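Local coordinates for beta-lactamase (Chitinophaga pinensis, PDB 6N36), which probably hydrolyses the beta-lactam ring of antibiotics, using two zinc ions held in a metallo-beta-lactamase fold, at residues L80-H85 with I182-S187; Y86-A91 with A224-Q229; A94-T99 with K134-L139. All blocks are in the same frame, centred on the assembly; numbering follows the deposited sequence.

Interaction 1. Residues L80-H85 with I182-S187; sequences LTTHAH and IANIPS. With ZN (zinc ion), chain C.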
loop_
_atom_site.group_PDB
_atom_site.type_symbol
_atom_site.label_atom_id
_atom_site.label_comp_id
_atom_site.label_asym_id
_atom_site.label_seq_id
_atom_site.Cartn_x
_atom_site.Cartn_y
_atom_site.Cartn_z
ATOM N N LEU A 80 -2.474 6.840 4.875
ATOM C CA LEU A 80 -2.975 6.269 3.618
ATOM C C LEU A 80 -2.760 4.761 3.637
ATOM O O LEU A 80 -1.929 4.240 4.410
ATOM C CB LEU A 80 -2.203 6.852 2.440
ATOM C CG LEU A 80 -2.226 8.357 2.278
ATOM C CD1 LEU A 80 -1.324 8.767 1.129
ATOM C CD2 LEU A 80 -3.635 8.830 2.060
ATOM N N THR A 81 -3.524 4.058 2.805
ATOM C CA THR A 81 -3.318 2.622 2.574
ATOM C C THR A 81 -3.491 2.315 1.090
ATOM O O THR A 81 -4.299 2.977 0.417
ATOM C CB THR A 81 -4.259 1.758 3.425
ATOM O OG1 THR A 81 -3.892 0.396 3.253
ATOM C CG2 THR A 81 -5.720 1.959 3.063
ATOM N N THR A 82 -2.771 1.312 0.642
ATOM C CA THR A 82 -2.973 0.760 -0.706
ATOM C C THR A 82 -4.238 -0.096 -0.814
ATOM O O THR A 82 -4.846 -0.148 -1.894
ATOM C CB THR A 82 -1.739 0.025 -1.201
ATOM O OG1 THR A 82 -1.384 -1.027 -0.303
ATOM C CG2 THR A 82 -0.563 0.958 -1.397
ATOM N N HIS A 83 -4.613 -0.814 0.209
ATOM C CA HIS A 83 -5.925 -1.524 0.241
ATOM C C HIS A 83 -6.225 -1.974 1.654
ATOM O O HIS A 83 -5.285 -2.341 2.386
ATOM C CB HIS A 83 -5.969 -2.711 -0.751
ATOM C CG HIS A 83 -5.104 -3.897 -0.454
ATOM N ND1 HIS A 83 -3.858 -4.078 -1.003
ATOM C CD2 HIS A 83 -5.375 -5.020 0.218
ATOM C CE1 HIS A 83 -3.391 -5.273 -0.652
ATOM N NE2 HIS A 83 -4.301 -5.883 0.085
ATOM N N ALA A 84 -7.500 -2.124 1.994
ATOM C CA ALA A 84 -7.897 -2.390 3.394
ATOM C C ALA A 84 -7.978 -3.895 3.693
ATOM O O ALA A 84 -9.092 -4.404 3.984
ATOM C CB ALA A 84 -9.195 -1.704 3.702
ATOM N N HIS A 85 -6.858 -4.592 3.578
ATOM C CA HIS A 85 -6.660 -5.938 4.143
ATOM C C HIS A 85 -5.832 -5.827 5.417
ATOM O O HIS A 85 -4.998 -4.909 5.544
ATOM C CB HIS A 85 -5.990 -6.879 3.136
ATOM C CG HIS A 85 -6.894 -7.449 2.088
ATOM N ND1 HIS A 85 -6.426 -8.016 0.899
ATOM C CD2 HIS A 85 -8.239 -7.515 2.032
ATOM C CE1 HIS A 85 -7.450 -8.447 0.196
ATOM N NE2 HIS A 85 -8.568 -8.170 0.875
ATOM N N ILE A 182 3.819 3.987 -5.940
ATOM C CA ILE A 182 3.578 2.911 -4.936
ATOM C C ILE A 182 2.346 2.170 -5.491
ATOM O O ILE A 182 1.220 2.724 -5.438
ATOM C CB ILE A 182 3.346 3.473 -3.533
ATOM C CG1 ILE A 182 4.549 4.298 -3.029
ATOM C CG2 ILE A 182 2.984 2.329 -2.589
ATOM C CD1 ILE A 182 5.833 3.581 -2.936
ATOM N N ALA A 183 2.610 1.033 -6.101
ATOM C CA ALA A 183 1.658 0.288 -6.946
ATOM C C ALA A 183 0.943 -0.772 -6.140
ATOM O O ALA A 183 1.646 -1.660 -5.606
ATOM C CB ALA A 183 2.355 -0.376 -8.107
ATOM N N ASN A 184 -0.382 -0.780 -6.160
ATOM C CA ASN A 184 -1.124 -1.936 -5.626
ATOM C C ASN A 184 -1.322 -2.954 -6.740
ATOM O O ASN A 184 -2.113 -2.779 -7.602
ATOM C CB ASN A 184 -2.442 -1.530 -4.980
ATOM C CG ASN A 184 -2.881 -2.632 -4.048
ATOM O OD1 ASN A 184 -2.439 -2.681 -2.886
ATOM N ND2 ASN A 184 -3.730 -3.554 -4.543
ATOM N N ILE A 185 -0.588 -4.042 -6.659
ATOM C CA ILE A 185 -0.536 -5.047 -7.749
ATOM C C ILE A 185 -1.858 -5.791 -7.722
ATOM O O ILE A 185 -2.397 -6.126 -6.670
ATOM C CB ILE A 185 0.677 -5.976 -7.551
ATOM C CG1 ILE A 185 1.996 -5.215 -7.734
ATOM C CG2 ILE A 185 0.592 -7.201 -8.474
ATOM C CD1 ILE A 185 2.187 -4.490 -9.026
ATOM N N PRO A 186 -2.487 -5.992 -8.890
ATOM C CA PRO A 186 -3.816 -6.598 -8.964
ATOM C C PRO A 186 -3.792 -8.125 -8.852
ATOM O O PRO A 186 -4.217 -8.838 -9.743
ATOM C CB PRO A 186 -4.329 -6.104 -10.306
ATOM C CG PRO A 186 -3.083 -6.046 -11.141
ATOM C CD PRO A 186 -2.055 -5.457 -10.204
ATOM N N SER A 187 -3.290 -8.607 -7.730
ATOM C CA SER A 187 -3.322 -10.043 -7.421
ATOM C C SER A 187 -4.759 -10.523 -7.190
ATOM O O SER A 187 -5.572 -9.796 -6.666
ATOM C CB SER A 187 -2.391 -10.388 -6.293
ATOM O OG SER A 187 -2.800 -9.754 -5.115
HETATM ZN ZN ZN C . -4.468 -8.075 0.130
HETATM O O HOH W 1 -2.141 -8.050 -0.504
HETATM O O HOH W 2 -3.644 -8.622 1.902
HETATM O O HOH W 3 -4.435 -10.322 -0.019
#

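Interaction 2. Residues Y86-A91 with A224-Q229; sequences YDHVGA and APHAGQ. With ZN (zinc ion), chain B.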
loop_
_atom_site.group_PDB
_atom_site.type_symbol
_atom_site.label_atom_id
_atom_site.label_comp_id
_atom_site.label_asym_id
_atom_site.label_seq_id
_atom_site.Cartn_x
_atom_site.Cartn_y
_atom_site.Cartn_z
ATOM N N TYR A 86 -5.984 -6.791 6.316
ATOM C CA TYR A 86 -5.388 -6.708 7.661
ATOM C C TYR A 86 -3.851 -6.652 7.645
ATOM O O TYR A 86 -3.276 -6.240 8.675
ATOM C CB TYR A 86 -5.900 -7.857 8.531
ATOM C CG TYR A 86 -5.313 -9.203 8.221
ATOM C CD1 TYR A 86 -5.866 -10.013 7.243
ATOM C CD2 TYR A 86 -4.256 -9.714 8.964
ATOM C CE1 TYR A 86 -5.387 -11.291 6.992
ATOM C CE2 TYR A 86 -3.785 -11.001 8.757
ATOM C CZ TYR A 86 -4.359 -11.790 7.768
ATOM O OH TYR A 86 -3.894 -13.040 7.515
ATOM N N ASP A 87 -3.184 -7.131 6.612
ATOM C CA ASP A 87 -1.696 -7.059 6.518
ATOM C C ASP A 87 -1.215 -5.652 6.134
ATOM O O ASP A 87 -0.000 -5.394 6.217
ATOM C CB ASP A 87 -1.136 -8.145 5.593
ATOM C CG ASP A 87 -1.672 -8.138 4.179
ATOM O OD1 ASP A 87 -2.870 -7.701 3.998
ATOM O OD2 ASP A 87 -0.922 -8.614 3.255
ATOM N N HIS A 88 -2.097 -4.726 5.729
ATOM C CA HIS A 88 -1.740 -3.346 5.361
ATOM C C HIS A 88 -2.409 -2.302 6.249
ATOM O O HIS A 88 -1.970 -1.126 6.194
ATOM C CB HIS A 88 -2.031 -3.058 3.883
ATOM C CG HIS A 88 -1.415 -4.122 3.029
ATOM N ND1 HIS A 88 -0.037 -4.275 2.903
ATOM C CD2 HIS A 88 -1.993 -5.151 2.370
ATOM C CE1 HIS A 88 0.175 -5.383 2.170
ATOM N NE2 HIS A 88 -1.032 -5.899 1.808
ATOM N N VAL A 89 -3.454 -2.685 7.013
ATOM C CA VAL A 89 -4.123 -1.742 7.952
ATOM C C VAL A 89 -4.259 -2.332 9.355
ATOM O O VAL A 89 -4.976 -1.745 10.171
ATOM C CB VAL A 89 -5.491 -1.280 7.425
ATOM C CG1 VAL A 89 -5.341 -0.485 6.137
ATOM C CG2 VAL A 89 -6.496 -2.416 7.303
ATOM N N GLY A 90 -3.573 -3.433 9.660
ATOM C CA GLY A 90 -3.750 -4.123 10.953
ATOM C C GLY A 90 -3.386 -3.243 12.135
ATOM O O GLY A 90 -3.944 -3.481 13.223
ATOM N N ALA A 91 -2.463 -2.291 11.977
ATOM C CA ALA A 91 -2.101 -1.391 13.102
ATOM C C ALA A 91 -2.605 0.025 12.849
ATOM O O ALA A 91 -2.158 0.960 13.535
ATOM C CB ALA A 91 -0.602 -1.402 13.314
ATOM N N ALA A 224 5.920 -1.635 -4.137
ATOM C CA ALA A 224 4.603 -2.268 -3.940
ATOM C C ALA A 224 4.492 -2.742 -2.493
ATOM O O ALA A 224 5.451 -2.691 -1.746
ATOM C CB ALA A 224 4.458 -3.422 -4.917
ATOM N N PRO A 225 3.291 -3.195 -2.081
ATOM C CA PRO A 225 3.046 -3.516 -0.691
ATOM C C PRO A 225 3.721 -4.796 -0.205
ATOM O O PRO A 225 3.794 -4.937 0.987
ATOM C CB PRO A 225 1.524 -3.664 -0.618
ATOM C CG PRO A 225 1.004 -2.818 -1.736
ATOM C CD PRO A 225 2.017 -3.036 -2.835
ATOM N N HIS A 226 4.096 -5.700 -1.108
ATOM C CA HIS A 226 4.785 -6.947 -0.747
ATOM C C HIS A 226 6.132 -6.962 -1.457
ATOM O O HIS A 226 6.174 -6.780 -2.676
ATOM C CB HIS A 226 3.946 -8.165 -1.115
ATOM C CG HIS A 226 2.762 -8.343 -0.237
ATOM N ND1 HIS A 226 2.840 -8.965 1.026
ATOM C CD2 HIS A 226 1.486 -7.930 -0.390
ATOM C CE1 HIS A 226 1.634 -8.964 1.566
ATOM N NE2 HIS A 226 0.791 -8.336 0.746
ATOM N N ALA A 227 7.187 -7.333 -0.731
ATOM C CA ALA A 227 8.561 -7.317 -1.271
ATOM C C ALA A 227 8.649 -8.167 -2.550
ATOM O O ALA A 227 9.414 -7.783 -3.445
ATOM C CB ALA A 227 9.473 -7.898 -0.206
ATOM N N GLY A 228 8.010 -9.321 -2.581
ATOM C CA GLY A 228 8.160 -10.266 -3.711
ATOM C C GLY A 228 7.562 -9.691 -4.988
ATOM O O GLY A 228 7.997 -10.099 -6.104
ATOM N N GLN A 229 6.587 -8.784 -4.875
ATOM C CA GLN A 229 5.898 -8.221 -6.057
ATOM C C GLN A 229 6.869 -7.374 -6.874
ATOM O O GLN A 229 6.657 -7.268 -8.083
ATOM C CB GLN A 229 4.671 -7.429 -5.617
ATOM C CG GLN A 229 3.603 -8.398 -5.162
ATOM C CD GLN A 229 2.383 -7.735 -4.614
ATOM O OE1 GLN A 229 2.459 -6.633 -4.056
ATOM N NE2 GLN A 229 1.286 -8.492 -4.720
HETATM ZN ZN ZN B . -1.179 -7.953 1.268
HETATM O O HOH W 1 -2.141 -8.050 -0.504
#

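Interaction 3. Residues A94-T99 with K134-L139; sequences AVKQQT and KADRLL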
loop_
_atom_site.group_PDB
_atom_site.type_symbol
_atom_site.label_atom_id
_atom_site.label_comp_id
_atom_site.label_asym_id
_atom_site.label_seq_id
_atom_site.Cartn_x
_atom_site.Cartn_y
_atom_site.Cartn_z
ATOM N N ALA A 94 -4.347 1.786 15.775
ATOM C CA ALA A 94 -3.350 2.074 16.836
ATOM C C ALA A 94 -2.576 3.321 16.433
ATOM O O ALA A 94 -2.355 4.229 17.261
ATOM C CB ALA A 94 -2.442 0.898 17.104
ATOM N N VAL A 95 -2.099 3.367 15.190
ATOM C CA VAL A 95 -1.300 4.529 14.740
ATOM C C VAL A 95 -2.166 5.793 14.824
ATOM O O VAL A 95 -1.674 6.818 15.349
ATOM C CB VAL A 95 -0.735 4.353 13.312
ATOM C CG1 VAL A 95 -0.113 5.644 12.835
ATOM C CG2 VAL A 95 0.254 3.216 13.272
ATOM N N LYS A 96 -3.428 5.747 14.406
ATOM C CA LYS A 96 -4.306 6.951 14.426
ATOM C C LYS A 96 -4.564 7.399 15.872
ATOM O O LYS A 96 -4.452 8.609 16.141
ATOM C CB LYS A 96 -5.643 6.654 13.762
ATOM C CG LYS A 96 -6.549 7.868 13.623
ATOM C CD LYS A 96 -7.818 7.611 12.837
ATOM C CE LYS A 96 -8.790 8.775 12.949
ATOM N NZ LYS A 96 -10.093 8.466 12.327
ATOM N N GLN A 97 -4.769 6.444 16.763
ATOM C CA GLN A 97 -4.993 6.756 18.200
ATOM C C GLN A 97 -3.753 7.450 18.771
ATOM O O GLN A 97 -3.934 8.413 19.568
ATOM C CB GLN A 97 -5.293 5.500 19.005
ATOM C CG GLN A 97 -5.649 5.865 20.437
ATOM C CD GLN A 97 -5.744 4.657 21.320
ATOM O OE1 GLN A 97 -5.438 3.532 20.911
ATOM N NE2 GLN A 97 -6.162 4.906 22.552
ATOM N N GLN A 98 -2.554 6.984 18.422
ATOM C CA GLN A 98 -1.286 7.464 19.017
ATOM C C GLN A 98 -0.852 8.789 18.427
ATOM O O GLN A 98 -0.040 9.451 19.133
ATOM C CB GLN A 98 -0.196 6.403 18.876
ATOM C CG GLN A 98 -0.479 5.202 19.730
ATOM C CD GLN A 98 0.540 4.119 19.484
ATOM O OE1 GLN A 98 1.740 4.375 19.509
ATOM N NE2 GLN A 98 0.057 2.894 19.270
ATOM N N THR A 99 -1.225 9.125 17.181
ATOM C CA THR A 99 -0.676 10.280 16.435
ATOM C C THR A 99 -1.751 11.348 16.222
ATOM O O THR A 99 -1.366 12.456 15.972
ATOM C CB THR A 99 -0.113 9.873 15.062
ATOM O OG1 THR A 99 -1.211 9.335 14.328
ATOM C CG2 THR A 99 1.005 8.854 15.114
ATOM N N LYS A 134 -12.305 5.051 11.095
ATOM C CA LYS A 134 -13.182 5.998 10.375
ATOM C C LYS A 134 -12.360 6.965 9.524
ATOM O O LYS A 134 -11.304 7.427 9.987
ATOM C CB LYS A 134 -13.983 6.793 11.417
ATOM C CG LYS A 134 -14.941 5.929 12.216
ATOM C CD LYS A 134 -15.926 6.743 13.065
ATOM C CE LYS A 134 -16.814 5.872 13.926
ATOM N NZ LYS A 134 -16.010 4.861 14.663
ATOM N N ALA A 135 -12.859 7.312 8.351
ATOM C CA ALA A 135 -12.203 8.203 7.377
ATOM C C ALA A 135 -12.345 9.654 7.802
ATOM O O ALA A 135 -13.494 10.078 8.125
ATOM C CB ALA A 135 -12.780 8.009 6.004
ATOM N N ASP A 136 -11.251 10.416 7.717
ATOM C CA ASP A 136 -11.288 11.894 7.856
ATOM C C ASP A 136 -11.501 12.545 6.487
ATOM O O ASP A 136 -12.051 13.655 6.433
ATOM C CB ASP A 136 -10.034 12.357 8.578
ATOM C CG ASP A 136 -9.992 11.790 9.989
ATOM O OD1 ASP A 136 -10.830 12.236 10.823
ATOM O OD2 ASP A 136 -9.173 10.899 10.262
ATOM N N ARG A 137 -11.079 11.892 5.411
ATOM C CA ARG A 137 -11.282 12.360 4.024
ATOM C C ARG A 137 -11.523 11.134 3.156
ATOM O O ARG A 137 -10.817 10.117 3.346
ATOM C CB ARG A 137 -10.101 13.181 3.509
ATOM C CG ARG A 137 -10.270 13.706 2.096
ATOM C CD ARG A 137 -9.156 14.654 1.662
ATOM N NE ARG A 137 -9.215 14.851 0.226
ATOM C CZ ARG A 137 -8.198 15.182 -0.564
ATOM N NH1 ARG A 137 -7.003 15.433 -0.068
ATOM N NH2 ARG A 137 -8.379 15.258 -1.869
ATOM N N LEU A 138 -12.550 11.217 2.311
ATOM C CA LEU A 138 -12.857 10.150 1.337
ATOM C C LEU A 138 -12.235 10.572 0.014
ATOM O O LEU A 138 -12.525 11.709 -0.462
ATOM C CB LEU A 138 -14.384 10.001 1.225
ATOM C CG LEU A 138 -15.121 9.558 2.485
ATOM C CD1 LEU A 138 -16.631 9.629 2.276
ATOM C CD2 LEU A 138 -14.712 8.159 2.910
ATOM N N LEU A 139 -11.447 9.697 -0.589
ATOM C CA LEU A 139 -10.673 10.005 -1.808
ATOM C C LEU A 139 -11.352 9.381 -3.030
ATOM O O LEU A 139 -11.901 8.258 -2.914
ATOM C CB LEU A 139 -9.266 9.417 -1.650
ATOM C CG LEU A 139 -8.428 9.962 -0.505
ATOM C CD1 LEU A 139 -7.187 9.078 -0.313
ATOM C CD2 LEU A 139 -8.075 11.430 -0.750
HETATM O O HOH W 4 -11.190 6.028 13.589
#

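Interaction 1. Residues L80-H85 with I182-S187
The amide oxygen of N184 meets the imidazole edge of H83, and the contact turns on this pair. ND1 of H83 donates to OD1 of N184 over 2.7 Å in a nearly straight bond, with an N-H...O angle of 163°. The oxygen lies close to the ring plane, while the amide as a whole is turned almost perpendicular to it, at 81°. H83 reaches this place because its CG is tucked between backbone N and carbonyl carbon (chi1 68°), which brings the ring across to the 182-187 loop. T82, next to H83 in the chain, crowds the same oxygen: its CB comes within 3.3 Å of N184 OD1. Further along, the methyls CG2 of T82 and CG2 of I182 touch at 4.0 Å, where I182 ends strand 177-182. All four residues are buried, and the close approaches at N184 OD1 make this the tight part of the contact.

The other nitrogen of the H83 ring faces a wetter setting. There NE2 of H83 binds a zinc ion at 2.2 Å, ND1 of H85 binds it at 2.1 Å, and H160 supplies the third histidine. Three waters complete the shell, the longest bond being that of water 1, 2.4 Å from the zinc. With ND1 tied to N184 and NE2 to zinc, the ring is held through both nitrogens and its rotation is probably fixed, N184 acting as a second-shell residue. H83, H85 and H160 together form the three-histidine zinc site typical of metallo-beta-lactamases, the first two coming from the family's HxHxDH motif.

Interaction 2. Residues Y86-A91 with A224-Q229
D87, H88 and H226 converge on one zinc ion, which is the real bridge between the short helix at 86-89 and the loop leading into helix 227-230. OD2 of D87, NE2 of H88 and NE2 of H226 each bind the metal at 2.1 Å, and no hydrogen bond links the two segments directly. The conformations explain how neighbouring residues reach the same point. In D87, chi1 of 57° places CG between backbone N and carbonyl carbon, so that the short carboxylate swings out to the metal; in H88, CG is anti to the carbonyl carbon, beside the backbone N (chi1 -51°), and the longer imidazole brings NE2 to the same metal; H226 has CG in the same kind of position. OD2 of D87 sits at the edge of the H226 ring and in its plane, 3.1 Å from NE2 of H226. The H88 and H226 rings are nearly perpendicular, with planes at 83° and centroids 4.9 Å apart, and CD2 of H226 lies in the plane of the H88 ring. Beside this polar cluster the contact is plain packing: CB of P225 rests 3.5 Å from CE1 of H88, with the proline crossing the histidine at about a right angle.

The far nitrogen of H226, ND1, is hydrogen-bonded to D36, which should set the rotation of the ring and direct NE2 to the metal. H88 in turn meets the ring of H83 edge-to-face. A fourth ligand, water 1, lies 2.0 Å from this zinc. Four ligands of mixed oxygen and nitrogen character give a compact shell, and because the same water also binds the second zinc, it is well placed to be the nucleophile that attacks a lactam carbonyl, as proposed for other dizinc enzymes of this family.

Interaction 3. Residues A94-T99 with K134-L139
K96 and D136 approach each other from opposite directions across one surface of the metallo-beta-lactamase fold. K96 belongs to helix 92-99, part of the beta-alpha-beta crossover from strand 76-80 to strand 102-106; D136 lies just ahead of the outermost strand, 137-139. The lysine is fully stretched: CG stands anti to the backbone N (chi1 -175°) and every later torsion is likewise extended, so the side chain spans a gap in which the nearest CA atoms, those of K96 and K134, are 9.8 Å apart. At its end NZ of K96 donates to the backbone carbonyl O of K134 at 2.8 Å, approaching with a tilt of 23° from the carbonyl plane. The salt bridge to D136 is the longer link, with NZ of K96 3.3 Å from OD2 of D136 and weak as a hydrogen bond. OD2 of D136 also accepts from the backbone N of M103, so OD2 is shared between the helix lysine and the neighbouring strand 102-106. The K134 side chain leads away from the helix, and its backbone makes the contact instead. Water 4 adds a further link to K134, accepting from K96 NZ at 3.0 Å and from the backbone N of K134 at 2.9 Å.

Overall arrangement
Interactions 1 and 2 are buried near the middle of the chain, their centres 8 Å apart, and both join the HxHxDH region to loops that follow strands of the other sheet. They share water 1, which binds both zinc ions, and T82 packs on P225 where they touch. Their chemistry differs: one combines a metal ligand with second-shell support, the other is closed almost wholly through the metal. Interaction 3 lies at the surface, about 17 and 18 Å from the other two between centres, and relies on an ion pair, a backbone bond and water. L80 and L139 touch hydrophobically between interactions 1 and 3, and helix 92-99 directly follows the zinc-binding 86-91 segment.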